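Local coordinates for pyoverdine biosynthesis protein PvcB (Pseudomonas aeruginosa, PDB 4YLM), which catalyses the iron- and 2-oxoglutarate-dependent oxidation of tyrosine isonitrile in the biosynthesis of paerucumarin, at residues S145-L150 / N256-H261; Q24-L29 / H237-Y242; A181-R186 / P193-C198; P122-F127 / V277-E282. All coordinates share one frame; numbering follows the deposited sequence.

Contact 1 (S145-L150 / N256-H261); sequences STPAAL and NLTLLH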
loop_
_atom_site.group_PDB
_atom_site.type_symbol
_atom_site.label_atom_id
_atom_site.label_comp_id
_atom_site.label_asym_id
_atom_site.label_seq_id
_atom_site.Cartn_x
_atom_site.Cartn_y
_atom_site.Cartn_z
ATOM N N SER A 145 -13.693 2.320 19.857
ATOM C CA SER A 145 -12.783 3.271 19.218
ATOM C C SER A 145 -12.588 4.477 20.122
ATOM O O SER A 145 -13.543 5.194 20.413
ATOM C CB SER A 145 -13.370 3.730 17.884
ATOM O OG SER A 145 -12.793 4.962 17.492
ATOM N N THR A 146 -11.372 4.705 20.594
ATOM C CA THR A 146 -11.189 5.796 21.535
ATOM C C THR A 146 -11.322 7.170 20.873
ATOM O O THR A 146 -11.777 8.113 21.513
ATOM C CB THR A 146 -9.909 5.664 22.403
ATOM O OG1 THR A 146 -8.735 5.726 21.586
ATOM C CG2 THR A 146 -9.921 4.334 23.179
ATOM N N PRO A 147 -10.938 7.293 19.587
ATOM C CA PRO A 147 -11.205 8.584 18.927
ATOM C C PRO A 147 -12.700 8.875 18.798
ATOM O O PRO A 147 -13.095 10.035 18.939
ATOM C CB PRO A 147 -10.556 8.425 17.540
ATOM C CG PRO A 147 -9.426 7.399 17.784
ATOM C CD PRO A 147 -10.057 6.420 18.785
ATOM N N ALA A 148 -13.519 7.858 18.538
ATOM C CA ALA A 148 -14.964 8.071 18.500
ATOM C C ALA A 148 -15.476 8.556 19.863
ATOM O O ALA A 148 -16.263 9.505 19.940
ATOM C CB ALA A 148 -15.689 6.816 18.083
ATOM N N ALA A 149 -15.030 7.904 20.935
ATOM C CA ALA A 149 -15.420 8.309 22.288
ATOM C C ALA A 149 -15.039 9.769 22.541
ATOM O O ALA A 149 -15.810 10.530 23.140
ATOM C CB ALA A 149 -14.782 7.389 23.336
ATOM N N LEU A 150 -13.858 10.169 22.066
ATOM C CA LEU A 150 -13.412 11.553 22.223
ATOM C C LEU A 150 -14.322 12.554 21.513
ATOM O O LEU A 150 -14.449 13.694 21.959
ATOM C CB LEU A 150 -11.958 11.736 21.776
ATOM C CG LEU A 150 -10.873 11.373 22.796
ATOM C CD1 LEU A 150 -9.506 11.113 22.120
ATOM C CD2 LEU A 150 -10.758 12.466 23.872
ATOM N N ASN A 256 -4.676 -2.360 18.331
ATOM C CA ASN A 256 -4.536 -2.283 19.784
ATOM C C ASN A 256 -4.040 -0.923 20.294
ATOM O O ASN A 256 -4.153 -0.638 21.483
ATOM C CB ASN A 256 -3.600 -3.406 20.268
ATOM C CG ASN A 256 -3.418 -3.415 21.776
ATOM O OD1 ASN A 256 -4.373 -3.623 22.544
ATOM N ND2 ASN A 256 -2.181 -3.219 22.209
ATOM N N LEU A 257 -3.485 -0.087 19.408
ATOM C CA LEU A 257 -2.961 1.220 19.823
ATOM C C LEU A 257 -4.047 2.295 19.870
ATOM O O LEU A 257 -3.855 3.356 20.469
ATOM C CB LEU A 257 -1.800 1.679 18.913
ATOM C CG LEU A 257 -0.627 0.690 18.773
ATOM C CD1 LEU A 257 0.506 1.299 17.938
ATOM C CD2 LEU A 257 -0.103 0.263 20.161
ATOM N N THR A 258 -5.184 2.008 19.245
ATOM C CA THR A 258 -6.284 2.961 19.122
ATOM C C THR A 258 -7.538 2.479 19.857
ATOM O O THR A 258 -8.247 3.273 20.473
ATOM C CB THR A 258 -6.647 3.180 17.640
ATOM O OG1 THR A 258 -5.495 3.680 16.947
ATOM C CG2 THR A 258 -7.793 4.200 17.498
ATOM N N LEU A 259 -7.825 1.184 19.765
ATOM C CA LEU A 259 -9.013 0.634 20.406
ATOM C C LEU A 259 -8.729 0.245 21.847
ATOM O O LEU A 259 -7.571 0.126 22.255
ATOM C CB LEU A 259 -9.484 -0.633 19.689
ATOM C CG LEU A 259 -9.698 -0.541 18.179
ATOM C CD1 LEU A 259 -10.062 -1.926 17.665
ATOM C CD2 LEU A 259 -10.802 0.472 17.872
ATOM N N LEU A 260 -9.806 0.055 22.601
ATOM C CA LEU A 260 -9.775 -0.720 23.839
ATOM C C LEU A 260 -10.681 -1.892 23.563
ATOM O O LEU A 260 -11.544 -1.820 22.686
ATOM C CB LEU A 260 -10.319 0.090 25.021
ATOM C CG LEU A 260 -9.548 1.374 25.331
ATOM C CD1 LEU A 260 -10.244 2.210 26.423
ATOM C CD2 LEU A 260 -8.105 1.051 25.718
ATOM N N HIS A 261 -10.504 -2.982 24.297
ATOM C CA HIS A 261 -11.305 -4.155 24.030
ATOM C C HIS A 261 -11.683 -4.838 25.334
ATOM O O HIS A 261 -11.075 -4.606 26.377
ATOM C CB HIS A 261 -10.522 -5.124 23.141
ATOM C CG HIS A 261 -9.359 -5.753 23.835
ATOM N ND1 HIS A 261 -9.417 -7.016 24.388
ATOM C CD2 HIS A 261 -8.116 -5.283 24.098
ATOM C CE1 HIS A 261 -8.255 -7.303 24.948
ATOM N NE2 HIS A 261 -7.446 -6.271 24.784
#

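Contact 2 (Q24-L29 / H237-Y242); sequences QPRFGL and HPQAHY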
loop_
_atom_site.group_PDB
_atom_site.type_symbol
_atom_site.label_atom_id
_atom_site.label_comp_id
_atom_site.label_asym_id
_atom_site.label_seq_id
_atom_site.Cartn_x
_atom_site.Cartn_y
_atom_site.Cartn_z
ATOM N N GLN A 24 -24.148 0.726 13.295
ATOM C CA GLN A 24 -22.908 0.997 12.576
ATOM C C GLN A 24 -22.073 2.036 13.317
ATOM O O GLN A 24 -22.332 3.234 13.229
ATOM C CB GLN A 24 -23.211 1.478 11.152
ATOM C CG GLN A 24 -21.972 1.877 10.352
ATOM C CD GLN A 24 -22.298 2.299 8.924
ATOM O OE1 GLN A 24 -23.293 1.863 8.347
ATOM N NE2 GLN A 24 -21.462 3.159 8.358
ATOM N N PRO A 25 -21.046 1.582 14.033
ATOM C CA PRO A 25 -20.219 2.550 14.756
ATOM C C PRO A 25 -19.302 3.308 13.809
ATOM O O PRO A 25 -19.285 3.026 12.612
ATOM C CB PRO A 25 -19.380 1.662 15.667
ATOM C CG PRO A 25 -19.196 0.392 14.831
ATOM C CD PRO A 25 -20.532 0.203 14.142
ATOM N N ARG A 26 -18.523 4.232 14.363
ATOM C CA ARG A 26 -17.661 5.104 13.570
ATOM C C ARG A 26 -16.257 4.521 13.343
ATOM O O ARG A 26 -15.248 5.225 13.474
ATOM C CB ARG A 26 -17.571 6.469 14.249
ATOM C CG ARG A 26 -18.820 7.308 14.038
ATOM C CD ARG A 26 -18.818 8.504 14.956
ATOM N NE ARG A 26 -19.566 9.647 14.428
ATOM C CZ ARG A 26 -20.855 9.626 14.098
ATOM N NH1 ARG A 26 -21.565 8.507 14.215
ATOM N NH2 ARG A 26 -21.439 10.728 13.648
ATOM N N PHE A 27 -16.212 3.233 13.018
ATOM C CA PHE A 27 -14.960 2.546 12.711
ATOM C C PHE A 27 -15.293 1.153 12.228
ATOM O O PHE A 27 -16.464 0.757 12.213
ATOM C CB PHE A 27 -14.018 2.492 13.932
ATOM C CG PHE A 27 -14.449 1.515 15.024
ATOM C CD1 PHE A 27 -15.474 1.835 15.901
ATOM C CD2 PHE A 27 -13.787 0.304 15.192
ATOM C CE1 PHE A 27 -15.855 0.945 16.913
ATOM C CE2 PHE A 27 -14.152 -0.585 16.204
ATOM C CZ PHE A 27 -15.191 -0.260 17.065
ATOM N N GLY A 28 -14.272 0.402 11.826
ATOM C CA GLY A 28 -14.485 -0.986 11.468
ATOM C C GLY A 28 -14.777 -1.165 9.989
ATOM O O GLY A 28 -15.382 -0.307 9.361
ATOM N N LEU A 29 -14.358 -2.297 9.439
ATOM C CA LEU A 29 -14.578 -2.585 8.028
ATOM C C LEU A 29 -14.812 -4.075 7.854
ATOM O O LEU A 29 -14.148 -4.884 8.493
ATOM C CB LEU A 29 -13.361 -2.131 7.210
ATOM C CG LEU A 29 -13.439 -2.246 5.683
ATOM C CD1 LEU A 29 -14.415 -1.191 5.156
ATOM C CD2 LEU A 29 -12.049 -2.039 5.064
ATOM N N HIS A 237 -20.959 3.926 23.943
ATOM C CA HIS A 237 -21.909 4.530 23.017
ATOM C C HIS A 237 -21.900 3.794 21.662
ATOM O O HIS A 237 -20.847 3.351 21.187
ATOM C CB HIS A 237 -21.546 6.001 22.837
ATOM C CG HIS A 237 -22.582 6.807 22.125
ATOM N ND1 HIS A 237 -22.843 6.667 20.778
ATOM C CD2 HIS A 237 -23.411 7.784 22.569
ATOM C CE1 HIS A 237 -23.791 7.517 20.423
ATOM N NE2 HIS A 237 -24.157 8.203 21.492
ATOM N N PRO A 238 -23.078 3.649 21.041
ATOM C CA PRO A 238 -23.192 2.950 19.753
ATOM C C PRO A 238 -22.288 3.514 18.644
ATOM O O PRO A 238 -21.946 2.767 17.724
ATOM C CB PRO A 238 -24.671 3.130 19.387
ATOM C CG PRO A 238 -25.365 3.262 20.723
ATOM C CD PRO A 238 -24.396 3.987 21.616
ATOM N N GLN A 239 -21.926 4.791 18.714
ATOM C CA GLN A 239 -21.004 5.376 17.740
ATOM C C GLN A 239 -19.564 4.897 17.953
ATOM O O GLN A 239 -18.750 4.953 17.036
ATOM C CB GLN A 239 -21.039 6.914 17.787
ATOM C CG GLN A 239 -22.307 7.561 17.218
ATOM C CD GLN A 239 -22.276 9.102 17.237
ATOM O OE1 GLN A 239 -21.235 9.727 17.472
ATOM N NE2 GLN A 239 -23.429 9.712 16.976
ATOM N N ALA A 240 -19.256 4.425 19.162
ATOM C CA ALA A 240 -17.877 4.146 19.542
ATOM C C ALA A 240 -17.589 2.679 19.860
ATOM O O ALA A 240 -16.433 2.303 20.033
ATOM C CB ALA A 240 -17.465 5.022 20.726
ATOM N N HIS A 241 -18.631 1.857 19.899
ATOM C CA HIS A 241 -18.543 0.528 20.491
ATOM C C HIS A 241 -19.092 -0.517 19.535
ATOM O O HIS A 241 -20.120 -0.300 18.897
ATOM C CB HIS A 241 -19.348 0.504 21.799
ATOM C CG HIS A 241 -19.203 -0.761 22.597
ATOM N ND1 HIS A 241 -18.044 -1.091 23.269
ATOM C CD2 HIS A 241 -20.087 -1.749 22.869
ATOM C CE1 HIS A 241 -18.219 -2.231 23.918
ATOM N NE2 HIS A 241 -19.445 -2.661 23.678
ATOM N N TYR A 242 -18.401 -1.650 19.439
ATOM C CA TYR A 242 -18.834 -2.764 18.601
ATOM C C TYR A 242 -18.665 -4.087 19.347
ATOM O O TYR A 242 -17.603 -4.368 19.909
ATOM C CB TYR A 242 -18.016 -2.788 17.293
ATOM C CG TYR A 242 -18.197 -4.048 16.473
ATOM C CD1 TYR A 242 -19.318 -4.220 15.676
ATOM C CD2 TYR A 242 -17.241 -5.061 16.489
ATOM C CE1 TYR A 242 -19.497 -5.373 14.924
ATOM C CE2 TYR A 242 -17.407 -6.225 15.730
ATOM C CZ TYR A 242 -18.535 -6.370 14.954
ATOM O OH TYR A 242 -18.723 -7.509 14.205
#

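Contact 3 (A181-R186 / P193-C198); sequences APIVER and PILRFC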
loop_
_atom_site.group_PDB
_atom_site.type_symbol
_atom_site.label_atom_id
_atom_site.label_comp_id
_atom_site.label_asym_id
_atom_site.label_seq_id
_atom_site.Cartn_x
_atom_site.Cartn_y
_atom_site.Cartn_z
ATOM N N ALA A 181 -0.826 5.653 32.947
ATOM C CA ALA A 181 -1.027 6.357 31.686
ATOM C C ALA A 181 -2.036 7.490 31.831
ATOM O O ALA A 181 -3.069 7.332 32.488
ATOM C CB ALA A 181 -1.504 5.374 30.616
ATOM N N PRO A 182 -1.757 8.636 31.197
ATOM C CA PRO A 182 -2.809 9.653 31.140
ATOM C C PRO A 182 -4.034 9.039 30.471
ATOM O O PRO A 182 -3.881 8.176 29.596
ATOM C CB PRO A 182 -2.215 10.728 30.224
ATOM C CG PRO A 182 -0.735 10.468 30.207
ATOM C CD PRO A 182 -0.566 9.004 30.416
ATOM N N ILE A 183 -5.224 9.464 30.876
ATOM C CA ILE A 183 -6.450 9.020 30.235
ATOM C C ILE A 183 -6.465 9.460 28.761
ATOM O O ILE A 183 -6.791 8.680 27.869
ATOM C CB ILE A 183 -7.677 9.605 30.944
ATOM C CG1 ILE A 183 -7.818 9.011 32.351
ATOM C CG2 ILE A 183 -8.935 9.327 30.138
ATOM C CD1 ILE A 183 -8.224 7.552 32.327
ATOM N N VAL A 184 -6.113 10.717 28.514
ATOM C CA VAL A 184 -6.029 11.226 27.150
ATOM C C VAL A 184 -4.579 11.148 26.686
ATOM O O VAL A 184 -3.696 11.764 27.279
ATOM C CB VAL A 184 -6.569 12.680 27.054
ATOM C CG1 VAL A 184 -6.475 13.212 25.624
ATOM C CG2 VAL A 184 -8.015 12.742 27.561
ATOM N N GLU A 185 -4.330 10.369 25.635
ATOM C CA GLU A 185 -2.969 10.164 25.149
ATOM C C GLU A 185 -2.852 10.617 23.700
ATOM O O GLU A 185 -3.840 11.013 23.086
ATOM C CB GLU A 185 -2.585 8.681 25.243
ATOM C CG GLU A 185 -1.750 8.305 26.458
ATOM C CD GLU A 185 -0.322 8.807 26.355
ATOM O OE1 GLU A 185 0.530 8.299 27.109
ATOM O OE2 GLU A 185 -0.053 9.712 25.529
ATOM N N ARG A 186 -1.638 10.564 23.163
ATOM C CA ARG A 186 -1.441 10.679 21.728
ATOM C C ARG A 186 -1.081 9.293 21.203
ATOM O O ARG A 186 -0.431 8.501 21.898
ATOM C CB ARG A 186 -0.331 11.681 21.406
ATOM C CG ARG A 186 1.040 11.273 21.902
ATOM C CD ARG A 186 2.041 12.373 21.612
ATOM N NE ARG A 186 3.412 12.004 21.952
ATOM C CZ ARG A 186 4.180 12.686 22.802
ATOM N NH1 ARG A 186 3.707 13.768 23.412
ATOM N NH2 ARG A 186 5.425 12.287 23.043
ATOM N N PRO A 193 -5.115 12.043 18.773
ATOM C CA PRO A 193 -5.637 11.814 20.128
ATOM C C PRO A 193 -6.325 10.467 20.307
ATOM O O PRO A 193 -7.158 10.057 19.489
ATOM C CB PRO A 193 -6.650 12.960 20.317
ATOM C CG PRO A 193 -6.151 14.046 19.416
ATOM C CD PRO A 193 -5.611 13.311 18.200
ATOM N N ILE A 194 -5.957 9.773 21.379
ATOM C CA ILE A 194 -6.592 8.513 21.740
ATOM C C ILE A 194 -6.868 8.523 23.246
ATOM O O ILE A 194 -6.459 9.445 23.948
ATOM C CB ILE A 194 -5.666 7.316 21.448
ATOM C CG1 ILE A 194 -4.329 7.503 22.182
ATOM C CG2 ILE A 194 -5.459 7.118 19.908
ATOM C CD1 ILE A 194 -3.451 6.216 22.220
ATOM N N LEU A 195 -7.548 7.491 23.732
ATOM C CA LEU A 195 -7.667 7.268 25.166
ATOM C C LEU A 195 -6.887 6.012 25.542
ATOM O O LEU A 195 -6.864 5.031 24.787
ATOM C CB LEU A 195 -9.132 7.101 25.568
ATOM C CG LEU A 195 -10.110 8.231 25.223
ATOM C CD1 LEU A 195 -11.525 7.827 25.584
ATOM C CD2 LEU A 195 -9.722 9.526 25.947
ATOM N N ARG A 196 -6.237 6.049 26.702
ATOM C CA ARG A 196 -5.710 4.829 27.320
ATOM C C ARG A 196 -6.381 4.729 28.690
ATOM O O ARG A 196 -6.145 5.556 29.558
ATOM C CB ARG A 196 -4.186 4.887 27.470
ATOM C CG ARG A 196 -3.418 4.901 26.150
ATOM C CD ARG A 196 -3.512 3.565 25.388
ATOM N NE ARG A 196 -4.749 3.437 24.615
ATOM C CZ ARG A 196 -5.015 2.427 23.782
ATOM N NH1 ARG A 196 -4.135 1.445 23.615
ATOM N NH2 ARG A 196 -6.162 2.395 23.114
ATOM N N PHE A 197 -7.231 3.726 28.861
ATOM C CA PHE A 197 -8.043 3.596 30.052
ATOM C C PHE A 197 -8.195 2.115 30.327
ATOM O O PHE A 197 -8.517 1.353 29.422
ATOM C CB PHE A 197 -9.410 4.234 29.788
ATOM C CG PHE A 197 -10.430 4.038 30.895
ATOM C CD1 PHE A 197 -10.130 4.352 32.212
ATOM C CD2 PHE A 197 -11.714 3.608 30.592
ATOM C CE1 PHE A 197 -11.085 4.200 33.218
ATOM C CE2 PHE A 197 -12.675 3.465 31.584
ATOM C CZ PHE A 197 -12.359 3.759 32.900
ATOM N N CYS A 198 -7.916 1.699 31.561
ATOM C CA CYS A 198 -8.234 0.342 31.983
ATOM C C CYS A 198 -9.423 0.459 32.925
ATOM O O CYS A 198 -9.328 1.082 33.981
ATOM C CB CYS A 198 -7.039 -0.329 32.671
ATOM S SG CYS A 198 -7.336 -2.081 33.139
HETATM O O HOH W 1 -5.047 5.382 32.052
#

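Contact 4 (P122-F127 / V277-E282); sequences PEFQVF and VHIHAE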
loop_
_atom_site.group_PDB
_atom_site.type_symbol
_atom_site.label_atom_id
_atom_site.label_comp_id
_atom_site.label_asym_id
_atom_site.label_seq_id
_atom_site.Cartn_x
_atom_site.Cartn_y
_atom_site.Cartn_z
ATOM N N PRO A 122 2.101 -4.507 21.672
ATOM C CA PRO A 122 1.849 -4.917 20.287
ATOM C C PRO A 122 0.965 -3.901 19.572
ATOM O O PRO A 122 0.089 -3.329 20.210
ATOM C CB PRO A 122 1.093 -6.231 20.447
ATOM C CG PRO A 122 0.369 -6.078 21.760
ATOM C CD PRO A 122 1.295 -5.272 22.643
ATOM N N GLU A 123 1.180 -3.684 18.273
ATOM C CA GLU A 123 0.281 -2.801 17.529
ATOM C C GLU A 123 -1.044 -3.485 17.197
ATOM O O GLU A 123 -2.102 -2.872 17.303
ATOM C CB GLU A 123 0.941 -2.247 16.248
ATOM C CG GLU A 123 -0.002 -1.327 15.447
ATOM C CD GLU A 123 0.701 -0.538 14.342
ATOM O OE1 GLU A 123 1.844 -0.895 13.979
ATOM O OE2 GLU A 123 0.104 0.441 13.841
ATOM N N PHE A 124 -0.987 -4.752 16.792
ATOM C CA PHE A 124 -2.179 -5.471 16.357
ATOM C C PHE A 124 -2.427 -6.749 17.144
ATOM O O PHE A 124 -1.478 -7.454 17.543
ATOM C CB PHE A 124 -2.070 -5.887 14.878
ATOM C CG PHE A 124 -1.855 -4.738 13.919
ATOM C CD1 PHE A 124 -2.849 -3.783 13.709
ATOM C CD2 PHE A 124 -0.660 -4.624 13.217
ATOM C CE1 PHE A 124 -2.641 -2.715 12.805
ATOM C CE2 PHE A 124 -0.446 -3.567 12.318
ATOM C CZ PHE A 124 -1.435 -2.618 12.116
ATOM N N GLN A 125 -3.713 -7.062 17.316
ATOM C CA GLN A 125 -4.163 -8.410 17.648
ATOM C C GLN A 125 -4.705 -9.031 16.357
ATOM O O GLN A 125 -5.474 -8.398 15.638
ATOM C CB GLN A 125 -5.292 -8.371 18.695
ATOM C CG GLN A 125 -4.970 -7.634 19.996
ATOM C CD GLN A 125 -6.225 -7.060 20.656
ATOM O OE1 GLN A 125 -7.062 -6.451 19.990
ATOM N NE2 GLN A 125 -6.369 -7.274 21.954
ATOM N N VAL A 126 -4.280 -10.253 16.046
ATOM C CA VAL A 126 -4.860 -11.014 14.954
ATOM C C VAL A 126 -5.585 -12.205 15.584
ATOM O O VAL A 126 -4.967 -13.024 16.264
ATOM C CB VAL A 126 -3.786 -11.511 13.967
ATOM C CG1 VAL A 126 -4.411 -12.408 12.897
ATOM C CG2 VAL A 126 -3.078 -10.312 13.314
ATOM N N PHE A 127 -6.898 -12.275 15.386
ATOM C CA PHE A 127 -7.706 -13.366 15.935
ATOM C C PHE A 127 -8.213 -14.238 14.800
ATOM O O PHE A 127 -8.835 -13.741 13.872
ATOM C CB PHE A 127 -8.953 -12.837 16.652
ATOM C CG PHE A 127 -8.681 -12.042 17.897
ATOM C CD1 PHE A 127 -8.553 -12.670 19.128
ATOM C CD2 PHE A 127 -8.628 -10.659 17.852
ATOM C CE1 PHE A 127 -8.338 -11.925 20.297
ATOM C CE2 PHE A 127 -8.411 -9.913 19.003
ATOM C CZ PHE A 127 -8.277 -10.548 20.233
ATOM N N VAL A 277 -2.770 -13.911 17.900
ATOM C CA VAL A 277 -1.363 -13.586 17.683
ATOM C C VAL A 277 -1.184 -12.070 17.801
ATOM O O VAL A 277 -2.025 -11.301 17.322
ATOM C CB VAL A 277 -0.910 -14.049 16.280
ATOM C CG1 VAL A 277 0.569 -13.681 16.020
ATOM C CG2 VAL A 277 -1.150 -15.560 16.115
ATOM N N HIS A 278 -0.108 -11.646 18.463
ATOM C CA HIS A 278 0.232 -10.237 18.582
ATOM C C HIS A 278 1.262 -9.864 17.515
ATOM O O HIS A 278 2.164 -10.649 17.232
ATOM C CB HIS A 278 0.830 -9.956 19.960
ATOM C CG HIS A 278 -0.186 -9.780 21.046
ATOM N ND1 HIS A 278 -0.005 -10.279 22.317
ATOM C CD2 HIS A 278 -1.369 -9.119 21.066
ATOM C CE1 HIS A 278 -1.040 -9.945 23.072
ATOM N NE2 HIS A 278 -1.884 -9.247 22.335
ATOM N N ILE A 279 1.133 -8.671 16.936
ATOM C CA ILE A 279 2.105 -8.180 15.954
ATOM C C ILE A 279 2.719 -6.910 16.501
ATOM O O ILE A 279 2.000 -6.001 16.907
ATOM C CB ILE A 279 1.445 -7.860 14.600
ATOM C CG1 ILE A 279 0.577 -9.034 14.131
ATOM C CG2 ILE A 279 2.506 -7.429 13.552
ATOM C CD1 ILE A 279 1.349 -10.283 13.790
ATOM N N HIS A 280 4.046 -6.842 16.510
ATOM C CA HIS A 280 4.751 -5.670 17.007
ATOM C C HIS A 280 4.449 -4.459 16.135
ATOM O O HIS A 280 4.131 -4.598 14.956
ATOM C CB HIS A 280 6.263 -5.909 16.968
ATOM C CG HIS A 280 6.799 -6.620 18.173
ATOM N ND1 HIS A 280 6.729 -6.088 19.443
ATOM C CD2 HIS A 280 7.425 -7.815 18.298
ATOM C CE1 HIS A 280 7.291 -6.923 20.299
ATOM N NE2 HIS A 280 7.727 -7.976 19.628
ATOM N N ALA A 281 4.552 -3.281 16.732
ATOM C CA ALA A 281 4.626 -2.031 15.982
ATOM C C ALA A 281 5.920 -1.996 15.159
ATOM O O ALA A 281 6.790 -2.856 15.322
ATOM C CB ALA A 281 4.561 -0.833 16.953
ATOM N N GLU A 282 6.040 -1.009 14.271
ATOM C CA GLU A 282 7.174 -0.918 13.351
ATOM C C GLU A 282 7.905 0.395 13.567
ATOM O O GLU A 282 7.485 1.426 13.052
ATOM C CB GLU A 282 6.707 -0.962 11.894
ATOM C CG GLU A 282 6.101 -2.266 11.432
ATOM C CD GLU A 282 5.573 -2.163 10.012
ATOM O OE1 GLU A 282 6.217 -2.712 9.097
ATOM O OE2 GLU A 282 4.521 -1.523 9.807
HETATM O O HOH W 2 2.799 -3.398 12.950
HETATM O O HOH W 3 3.933 0.822 14.002
#

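Contact 1 (S145-L150 / N256-H261)
Thr146, in the first turn of helix 146-152, reaches the backbone of Thr258 just ahead of strand 259-263, one of the strands of the double-stranded beta-helix (cupin) core of this TauD/TfdA-family dioxygenase. Its hydroxyl donates to the carbonyl: Thr146 OG1 lies 2.7 Å from Thr258 O and in the plane of that carbonyl. The backbone N of Thr146 adds a weak bond to the same oxygen, so two donors of one residue grip a single buried acceptor. With chi1 at 64°, OG1 sits between the backbone N and the carbonyl carbon, while CG2 is turned to Leu260 and meets its CG at 3.7 Å, the two side chains crossing at about a right angle. Pro147 comes in beside it, setting CD and CG against the methyl CG2 of Thr258; Pro147 CD and Thr258 CG2 are 3.4 Å apart, a tight approach.

One residue earlier, Ser145 pairs with Leu259 as an antiparallel non-hydrogen-bonded pair, and Leu259 CD2 rests on Ser145 CA. Farther out, Thr146 OG1 also bonds Leu195 N, and Thr258 OG1 is taken by Asp255. His261, an iron-binding residue, follows on the same strand, two residues beyond Leu259. Ser145 is the N-cap of the helix: its OG accepts from Ala148 N at 3.2 Å, with an N-H...O angle of 162°.

Contact 2 (Q24-L29 / H237-Y242)
Arg26 and Gln239 run alongside each other, pointing the same way, with the guanidinium laid over the side-chain amide and the two planes only 15° apart. The overlap is a stack and not a polar bond: Arg26 NH1 is 3.2 Å from Gln239 CD, whereas the amide oxygen OE1 lies over the centre of the guanidinium face, where no N-H is directed at it. Gln239 matches the extended arginine because its own chain is stretched beyond CG, so the two flat ends come level. The backbone fixes the base of this pair, Arg26 N donating to Gln239 O at 2.8 Å and 164°. Outward, Arg26 also packs on Pro36 of the second subunit.

Pro25 packs against the turn, its CA 3.4 Å from Pro238 O in a CA-H...O contact and its CG facing Tyr242 CB. Phe27, next after Arg26, turns its ring toward the start of strand 241-244. Its chi1 of 73° puts CG between the backbone N and carbonyl carbon, from where ring atom CZ reaches Tyr242 CB at 3.8 Å, the two side chains crossing at about a right angle. Phe27 CE1 approaches Ala240 O at 3.5 Å, while His241 N lies near the plane of the ring at its edge. The tyrosine ring itself leads away, its hydroxyl bonded to His244.

Within 237-242, Gln239 N donates in the ring plane to His237 ND1 at 2.9 Å. The 24-29 loop thus packs at 241-244, an outermost strand of the three-stranded antiparallel sheet with 141-145 and 259-263, part of the double-stranded beta-helix of the TauD/TfdA (cupin) fold.

Contact 3 (A181-R186 / P193-C198)
A short antiparallel beta hairpin, strand 184-186 against strand 193-195, carries this contact. Glu185 and Ile194 form its hydrogen-bonded pair, with Glu185 N to Ile194 O at 2.9 Å and Ile194 N to Glu185 O at 3.0 Å; Val184 with Leu195 and Arg186 with Pro193 are the non-hydrogen-bonded pairs to either side. Beyond the strands, Arg196 N still reaches Ile183 O, and one water donates to both Ala181 O and Arg196 O, bridging the two segments beside the Arg196-Ile183 bond.

On the face of Glu185 and Ile194, Glu185 CB meets Ile194 CG1 at 3.7 Å. Ile194 gets there because its chi1 of 56° sets CG1 between the backbone N and the carbonyl carbon, turned to its partner. The glutamate's aliphatic part also lies across that of Arg196, CG to CG at 3.8 Å, but their charged ends part: the carboxylate bonds His289 through OE1 and receives Arg186 N on the anti lone pair of OE2. Arg196 folds back at chi2 and chi3, so that NE donates to Leu195 O at 2.7 Å in the guanidinium plane. This fold leaves NH1 and NH2 to bond the carbonyls of Asn256 and Leu259, and the guanidinium also makes a cation-pi contact with Trp113.

On the face of Val184 and Leu195, Leu195 CD2 meets Val184 CG2 at 4.0 Å. Beyond the strands, Ile183 CD1 touches Phe197 CD1 at 3.7 Å, the two side chains lying side by side. Helix 146-152 packs on Leu195, helix 224-235 on Ile183 and Phe197. The whole is a beta hairpin from which Arg196, just after its second strand, reaches the strand bearing His261 of the iron site.

Contact 4 (P122-F127 / V277-E282)
The backbones of strands 120-131 and 272-286 run antiparallel here, with Phe124-Ile279 and Val126-Val277 as hydrogen-bonded pairs and Val126 N to Val277 O at 2.8 Å. At the Phe124-Ile279 end Ile279 O accepts from Phe124 N, and weakly from Glu123 N as well: both residues oppose Ile279, a classic beta bulge. On the Gln125-His278 side, Pro122 CG lies over the His278 ring, 3.8 Å from its centroid in a CH-pi contact, while Gln125 runs beside the same ring, its amide nearly coplanar with it. Both polar ends converge on Asp114, a residue of the iron site, whose OD2 is bonded by Gln125 NE2 and His278 NE2. The strands belong to the larger sheet of the double-stranded beta-helix; Gln125 and His278 form a second shell that probably orients the carboxylate. His278 ND1 is bonded to Trp85, so both ring nitrogens are engaged, which probably fixes the ring's rotation. The other face is apolar: Phe124 CB meets Ile279 CB at 4.0 Å, and Val126 CG2 meets Ile279 CG1. Glu123, extended with chi1 179°, brings OE1 near Ala281; two waters link this oxygen to His280 O and Glu282 N, and Arg53 forms salt bridges with Glu123 OE2 and Glu282 OE2.

How the contacts relate
Contact 1 is the hub, touching the other three. Ser145 N bonds Ala240 O of contact 2 at 2.7 Å, drawing strand 141-145 next to 241-244, while toward contact 3 Leu257 O packs on Ile194 CD1 at 3.4 Å. Toward contact 4, Asn256 N bonds Glu123 O at 2.8 Å. Contacts 2 and 4, with centres 21 Å apart, do not touch and lie on opposite sides of the chain centre; contact 3 is nested in the loops closed by each of the others. The iron site lies among them: contact 1 holds the iron-binding residue His261, contact 4 bonds Asp114, and Phe197 of contact 3 comes within about 8 Å of His112, side chain to side chain.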